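PDB 6ICN: methylxanthine N1-demethylase NdmA from Pseudomonas putida, which catalyses the N1-demethylation of caffeine to theobromine and formaldehyde, as a Rieske-type non-heme iron oxygenase that draws on NADH and dioxygen. Local coordinates for residues A[29-32]-A[33-36]; A[336-339]-A[340-344]; A[351-354]-A[355-359]. All blocks are in the same frame, centred on the assembly; numbering follows the deposited sequence.

Interaction 1. Residues A[29-32]-A[33-36]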
# COMPACT_ATOMS: atom_id res chain seq x y z
N GLU A 29 -32.44 -11.61 -20.78
CA GLU A 29 -33.34 -10.55 -21.21
C GLU A 29 -34.60 -10.50 -20.35
O GLU A 29 -35.08 -9.42 -20.00
CB GLU A 29 -33.68 -10.74 -22.69
CG GLU A 29 -34.75 -9.82 -23.23
CD GLU A 29 -34.23 -8.43 -23.55
OE1 GLU A 29 -32.99 -8.22 -23.52
OE2 GLU A 29 -35.08 -7.56 -23.85
N TYR A 30 -35.12 -11.67 -19.97
CA TYR A 30 -36.38 -11.71 -19.24
C TYR A 30 -36.27 -10.99 -17.90
O TYR A 30 -37.26 -10.45 -17.41
CB TYR A 30 -36.86 -13.16 -19.07
CG TYR A 30 -36.26 -13.93 -17.90
CD1 TYR A 30 -34.96 -14.45 -17.97
CD2 TYR A 30 -36.99 -14.16 -16.76
CE1 TYR A 30 -34.43 -15.16 -16.90
CE2 TYR A 30 -36.48 -14.88 -15.68
CZ TYR A 30 -35.18 -15.36 -15.76
OH TYR A 30 -34.66 -16.06 -14.71
N LEU A 31 -35.07 -10.95 -17.30
CA LEU A 31 -34.91 -10.27 -16.01
C LEU A 31 -35.15 -8.76 -16.10
O LEU A 31 -35.44 -8.14 -15.08
CB LEU A 31 -33.52 -10.55 -15.44
CG LEU A 31 -33.29 -12.02 -15.08
CD1 LEU A 31 -31.82 -12.25 -14.65
CD2 LEU A 31 -34.22 -12.44 -13.97
N ARG A 32 -35.03 -8.17 -17.30
CA ARG A 32 -35.25 -6.73 -17.45
C ARG A 32 -36.68 -6.34 -17.14
O ARG A 32 -36.95 -5.16 -16.86
CB ARG A 32 -34.88 -6.27 -18.87
CG ARG A 32 -33.42 -6.51 -19.25
CD ARG A 32 -33.13 -6.19 -20.72
NE ARG A 32 -33.49 -4.82 -21.08
CZ ARG A 32 -32.65 -3.79 -21.04
NH1 ARG A 32 -31.39 -3.99 -20.66
NH2 ARG A 32 -33.06 -2.57 -21.37
N HIS A 33 -37.61 -7.29 -17.14
CA HIS A 33 -39.02 -6.98 -16.90
C HIS A 33 -39.38 -6.87 -15.44
O HIS A 33 -40.50 -6.46 -15.13
CB HIS A 33 -39.89 -8.05 -17.58
CG HIS A 33 -39.85 -7.96 -19.07
ND1 HIS A 33 -40.78 -7.26 -19.80
CD2 HIS A 33 -38.93 -8.42 -19.97
CE1 HIS A 33 -40.47 -7.31 -21.08
NE2 HIS A 33 -39.35 -8.01 -21.21
N PHE A 34 -38.47 -7.20 -14.52
CA PHE A 34 -38.74 -7.11 -13.09
C PHE A 34 -38.17 -5.81 -12.51
O PHE A 34 -37.29 -5.18 -13.10
CB PHE A 34 -38.13 -8.29 -12.34
CG PHE A 34 -38.77 -9.61 -12.67
CD1 PHE A 34 -39.99 -9.95 -12.10
CD2 PHE A 34 -38.14 -10.51 -13.52
CE1 PHE A 34 -40.60 -11.17 -12.40
CE2 PHE A 34 -38.74 -11.73 -13.82
CZ PHE A 34 -39.96 -12.05 -13.24
N TRP A 35 -38.72 -5.42 -11.37
CA TRP A 35 -38.13 -4.37 -10.55
C TRP A 35 -36.93 -4.92 -9.78
O TRP A 35 -37.04 -5.95 -9.11
CB TRP A 35 -39.16 -3.82 -9.55
CG TRP A 35 -40.32 -3.10 -10.20
CD1 TRP A 35 -41.47 -3.67 -10.70
CD2 TRP A 35 -40.44 -1.69 -10.42
NE1 TRP A 35 -42.30 -2.68 -11.21
CE2 TRP A 35 -41.69 -1.47 -11.05
CE3 TRP A 35 -39.62 -0.59 -10.15
CZ2 TRP A 35 -42.13 -0.19 -11.40
CZ3 TRP A 35 -40.06 0.68 -10.50
CH2 TRP A 35 -41.31 0.87 -11.10
N HIS A 36 -35.81 -4.20 -9.84
CA HIS A 36 -34.64 -4.56 -9.06
C HIS A 36 -34.17 -3.36 -8.24
O HIS A 36 -34.18 -2.24 -8.74
CB HIS A 36 -33.49 -5.01 -9.98
CG HIS A 36 -33.83 -6.16 -10.87
ND1 HIS A 36 -33.89 -7.46 -10.42
CD2 HIS A 36 -34.10 -6.21 -12.20
CE1 HIS A 36 -34.22 -8.26 -11.42
NE2 HIS A 36 -34.35 -7.53 -12.52
O HOH W 1 -38.19 -8.33 -23.70
O HOH W 2 -35.21 -4.08 -14.45
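The turn that leads into strand 35-40, outermost within this chain in the six-stranded antiparallel sheet, is closed by L31 and H36, and it illustrates how a side chain can fasten the end of a helical turn. H36 NE2 donates to L31 O at 2.8 Å, with the oxygen close to the plane of the imidazole ring. F34 N binds the same oxygen at 3.2 Å from the opposite face of the carbonyl plane, so two donors grip one buried acceptor. One residue earlier, H33 N reaches Y30 O at 3.2 Å in an i to i+3 bond like that of F34 N. The H33 ring turns its edge to Y30 O, and a water 2.8 Å from H33 NE2 donates to E29 OE2, joining the two side chains indirectly. With CG between its own N and carbonyl carbon (chi1 83°), Y30 sets its ring beside F34, CD2 lying 4.2 Å from F34 CE2. Y30 packs on L339, L342 and H346 of helix 330-348, while H33 stacks on F149. The backbone of H36 pairs with I143 of strand 140-144, which binds the turn to the sheet of the Rieske domain.

Interaction 2. Residues A[336-339]-A[340-344]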
# COMPACT_ATOMS: atom_id res chain seq x y z
N ARG A 336 -35.36 -23.17 -9.66
CA ARG A 336 -34.80 -23.26 -11.00
C ARG A 336 -35.88 -23.58 -12.03
O ARG A 336 -35.85 -23.05 -13.14
CB ARG A 336 -33.70 -24.32 -11.01
CG ARG A 336 -32.48 -23.92 -10.18
CD ARG A 336 -31.44 -25.04 -10.10
NE ARG A 336 -30.27 -24.57 -9.35
CZ ARG A 336 -29.07 -25.15 -9.35
NH1 ARG A 336 -28.83 -26.25 -10.07
NH2 ARG A 336 -28.10 -24.62 -8.61
N LYS A 337 -36.84 -24.43 -11.66
CA LYS A 337 -37.93 -24.79 -12.56
C LYS A 337 -38.78 -23.58 -12.91
O LYS A 337 -39.10 -23.35 -14.09
CB LYS A 337 -38.79 -25.87 -11.90
CG LYS A 337 -40.00 -26.30 -12.75
CD LYS A 337 -40.73 -27.43 -12.06
CE LYS A 337 -42.03 -27.76 -12.79
NZ LYS A 337 -42.70 -28.91 -12.14
N TRP A 338 -39.15 -22.78 -11.90
CA TRP A 338 -39.96 -21.59 -12.18
C TRP A 338 -39.18 -20.58 -13.01
O TRP A 338 -39.73 -20.01 -13.97
CB TRP A 338 -40.45 -20.96 -10.87
CG TRP A 338 -41.63 -20.02 -11.06
CD1 TRP A 338 -42.23 -19.65 -12.23
CD2 TRP A 338 -42.35 -19.37 -10.01
NE1 TRP A 338 -43.29 -18.80 -11.97
CE2 TRP A 338 -43.39 -18.62 -10.62
CE3 TRP A 338 -42.23 -19.37 -8.62
CZ2 TRP A 338 -44.28 -17.85 -9.87
CZ3 TRP A 338 -43.12 -18.62 -7.88
CH2 TRP A 338 -44.14 -17.86 -8.51
N LEU A 339 -37.90 -20.34 -12.69
CA LEU A 339 -37.12 -19.41 -13.51
C LEU A 339 -37.08 -19.86 -14.97
O LEU A 339 -37.19 -19.04 -15.89
CB LEU A 339 -35.70 -19.27 -12.97
CG LEU A 339 -35.51 -18.53 -11.66
CD1 LEU A 339 -34.00 -18.40 -11.37
CD2 LEU A 339 -36.15 -17.16 -11.70
N ARG A 340 -36.90 -21.17 -15.20
CA ARG A 340 -36.91 -21.71 -16.57
C ARG A 340 -38.23 -21.41 -17.26
O ARG A 340 -38.25 -21.00 -18.43
CB ARG A 340 -36.64 -23.23 -16.55
CG ARG A 340 -36.40 -23.85 -17.96
CD ARG A 340 -36.20 -25.39 -17.95
NE ARG A 340 -35.69 -25.88 -16.66
CZ ARG A 340 -36.26 -26.81 -15.88
NH1 ARG A 340 -37.43 -27.36 -16.22
NH2 ARG A 340 -35.64 -27.15 -14.75
N GLU A 341 -39.35 -21.59 -16.54
CA GLU A 341 -40.66 -21.32 -17.12
C GLU A 341 -40.82 -19.85 -17.46
O GLU A 341 -41.44 -19.50 -18.47
CB GLU A 341 -41.76 -21.75 -16.16
CG GLU A 341 -41.88 -23.26 -15.95
CD GLU A 341 -42.90 -23.60 -14.88
OE1 GLU A 341 -43.72 -22.72 -14.55
OE2 GLU A 341 -42.88 -24.74 -14.37
N LEU A 342 -40.29 -18.97 -16.61
CA LEU A 342 -40.41 -17.54 -16.88
C LEU A 342 -39.60 -17.16 -18.11
O LEU A 342 -40.04 -16.35 -18.94
CB LEU A 342 -39.97 -16.74 -15.64
CG LEU A 342 -40.92 -16.81 -14.44
CD1 LEU A 342 -40.28 -16.37 -13.12
CD2 LEU A 342 -42.19 -15.98 -14.72
N LYS A 343 -38.39 -17.72 -18.23
CA LYS A 343 -37.57 -17.45 -19.40
C LYS A 343 -38.24 -17.93 -20.68
O LYS A 343 -38.25 -17.22 -21.70
CB LYS A 343 -36.21 -18.12 -19.21
CG LYS A 343 -35.28 -17.94 -20.37
CD LYS A 343 -33.97 -18.68 -20.12
CE LYS A 343 -33.08 -18.62 -21.35
NZ LYS A 343 -32.92 -19.95 -21.99
N GLU A 344 -38.81 -19.14 -20.66
CA GLU A 344 -39.50 -19.65 -21.84
C GLU A 344 -40.73 -18.81 -22.16
O GLU A 344 -40.97 -18.47 -23.33
CB GLU A 344 -39.88 -21.12 -21.62
CG GLU A 344 -38.68 -22.06 -21.58
CD GLU A 344 -37.84 -21.99 -22.85
OE1 GLU A 344 -36.61 -22.18 -22.75
OE2 GLU A 344 -38.42 -21.73 -23.94
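W338 and L342, one turn apart on helix 330-348, show how an i to i+4 pair lets an aliphatic branch lie on an indole; these residues fall within the C-terminal domain of the vanillate O-demethylase oxygenase family. W338 has CG anti to its N (chi1 -161°), and a chi2 near zero turns the ring so that the five-membered part is presented to L342. There L342 CD1 makes a CH-pi contact, 4.2 Å from the ring centroid and over the face, while L342 CG comes within 3.8 Å of W338 CD1. The backbone joins the same pair, L342 N donating to W338 O at 2.9 Å.

On the neighbouring flank K337 is extended throughout, and E341 approaches it obliquely: E341 OE2 lies 3.5 Å from K337 CE, beside the aliphatic chain, whereas K337 NZ stays 4.7 Å from that oxygen. The carboxylate has its salt bridge with R215, whose guanidinium also makes a cation-pi contact with W338. R340 bends at chi3 (-25°), which brings one face of its guanidinium over K337 CA, with R340 NH2 4.0 Å from that carbon.

R336 reaches away from this turn to E184 and E323, and K343 pairs with E27. The indole meets F220 of strand 219-225 edge-to-face, L342 packs on F353, A356 and L357 of helix 350-358, and L339 touches E180 of helix 179-186.

Interaction 3. Residues A[351-354]-A[355-359]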
# COMPACT_ATOMS: atom_id res chain seq x y z
N GLN A 351 -48.52 -11.97 -22.66
CA GLN A 351 -49.58 -12.75 -22.04
C GLN A 351 -49.05 -14.06 -21.46
O GLN A 351 -49.44 -14.46 -20.36
CB GLN A 351 -50.69 -13.00 -23.07
CG GLN A 351 -50.26 -13.80 -24.32
CD GLN A 351 -49.03 -13.24 -25.05
OE1 GLN A 351 -49.03 -12.07 -25.50
NE2 GLN A 351 -47.97 -14.06 -25.14
N ALA A 352 -48.16 -14.75 -22.18
CA ALA A 352 -47.58 -15.99 -21.65
C ALA A 352 -46.77 -15.71 -20.39
O ALA A 352 -46.88 -16.45 -19.40
CB ALA A 352 -46.69 -16.65 -22.71
N PHE A 353 -45.97 -14.65 -20.41
CA PHE A 353 -45.17 -14.29 -19.24
C PHE A 353 -46.06 -13.97 -18.04
O PHE A 353 -45.80 -14.44 -16.93
CB PHE A 353 -44.26 -13.10 -19.59
CG PHE A 353 -43.27 -12.75 -18.51
CD1 PHE A 353 -42.06 -13.43 -18.43
CD2 PHE A 353 -43.54 -11.74 -17.60
CE1 PHE A 353 -41.14 -13.10 -17.44
CE2 PHE A 353 -42.62 -11.40 -16.62
CZ PHE A 353 -41.42 -12.09 -16.54
N ARG A 354 -47.11 -13.18 -18.25
CA ARG A 354 -48.01 -12.84 -17.15
C ARG A 354 -48.61 -14.09 -16.51
O ARG A 354 -48.72 -14.18 -15.28
CB ARG A 354 -49.12 -11.91 -17.65
CG ARG A 354 -50.15 -11.59 -16.60
CD ARG A 354 -51.29 -10.78 -17.21
NE ARG A 354 -50.99 -9.36 -17.16
CZ ARG A 354 -51.26 -8.59 -16.12
NH1 ARG A 354 -51.85 -9.12 -15.05
NH2 ARG A 354 -50.95 -7.30 -16.14
N SER A 355 -48.98 -15.08 -17.33
CA SER A 355 -49.55 -16.31 -16.79
C SER A 355 -48.51 -17.11 -16.01
O SER A 355 -48.78 -17.59 -14.91
CB SER A 355 -50.13 -17.15 -17.92
OG SER A 355 -51.23 -16.46 -18.51
N ALA A 356 -47.32 -17.28 -16.58
CA ALA A 356 -46.26 -18.01 -15.90
C ALA A 356 -45.94 -17.38 -14.54
O ALA A 356 -45.73 -18.09 -13.55
CB ALA A 356 -45.01 -18.05 -16.78
N LEU A 357 -45.92 -16.05 -14.47
CA LEU A 357 -45.59 -15.37 -13.23
C LEU A 357 -46.72 -15.43 -12.21
O LEU A 357 -46.48 -15.72 -11.04
CB LEU A 357 -45.24 -13.90 -13.50
CG LEU A 357 -44.82 -13.10 -12.27
CD1 LEU A 357 -43.55 -13.71 -11.65
CD2 LEU A 357 -44.60 -11.65 -12.65
N LEU A 358 -47.96 -15.13 -12.64
CA LEU A 358 -49.03 -14.85 -11.70
C LEU A 358 -50.04 -15.98 -11.52
O LEU A 358 -50.87 -15.90 -10.60
CB LEU A 358 -49.76 -13.56 -12.11
CG LEU A 358 -48.92 -12.29 -12.06
CD1 LEU A 358 -49.72 -11.08 -12.57
CD2 LEU A 358 -48.40 -12.04 -10.64
N ASP A 359 -50.00 -17.03 -12.32
CA ASP A 359 -50.94 -18.13 -12.11
C ASP A 359 -50.62 -18.85 -10.80
O ASP A 359 -49.44 -19.10 -10.50
CB ASP A 359 -50.92 -19.13 -13.26
CG ASP A 359 -51.63 -18.63 -14.50
OD1 ASP A 359 -52.36 -17.62 -14.42
OD2 ASP A 359 -51.46 -19.24 -15.57
O HOH W 3 -52.00 -13.61 -19.50
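With chi1 at 176° and a bend at chi3 (-88°), R354 folds its guanidinium along the helix toward L358, whose CG lies beside its own backbone N (chi1 -65°). The two chains cross, R354 NH1 standing 3.8 Å from L358 CD1 and R354 CG 4.1 Å from the same methyl, so a charged group and a leucine branch share the outer side of helix 350-358. Between their backbones L358 N donates to R354 O at 2.9 Å, and the bond from D359 N to S355 O follows as D359 leaves helical geometry.

S355 holds OG beside its own backbone N, 3.3 Å from Q351 O, and a water also joins the two, donating to Q351 O at 2.8 Å. Q351 O accepts the bond from S355 N as well, so peptide and solvent both serve it.

F353 and L357 occupy the buried side, F353 CE2 resting 4.4 Å from L357 CD2. This side faces helix 330-348, where F353 packs on H346 and A356 on A345; F353 also meets the ring of F149, and L357 touches F34 just ahead of strand 35-40.

How the interactions relate
The three local contacts meet in one packed cluster, an example of side chains from separate turns assembling a common interface. Interactions 2 and 3, centres about 11 Å apart, lie on consecutive helices and are joined by W338 NE1, which makes a probable hydrogen bond of 3.0 Å to A356 O. Interaction 1 adds two aromatic rings from the chain's beginning: Y30 OH sits 3.5 Å from L339 CD2 of interaction 2, and F34 CZ lies 3.6 Å from F353 CZ of interaction 3. The C-terminal helices are thereby packed against the entry to the Rieske-domain sheet. All three lie away from the iron-sulfur cluster, the caffeine pocket and the cobalt site.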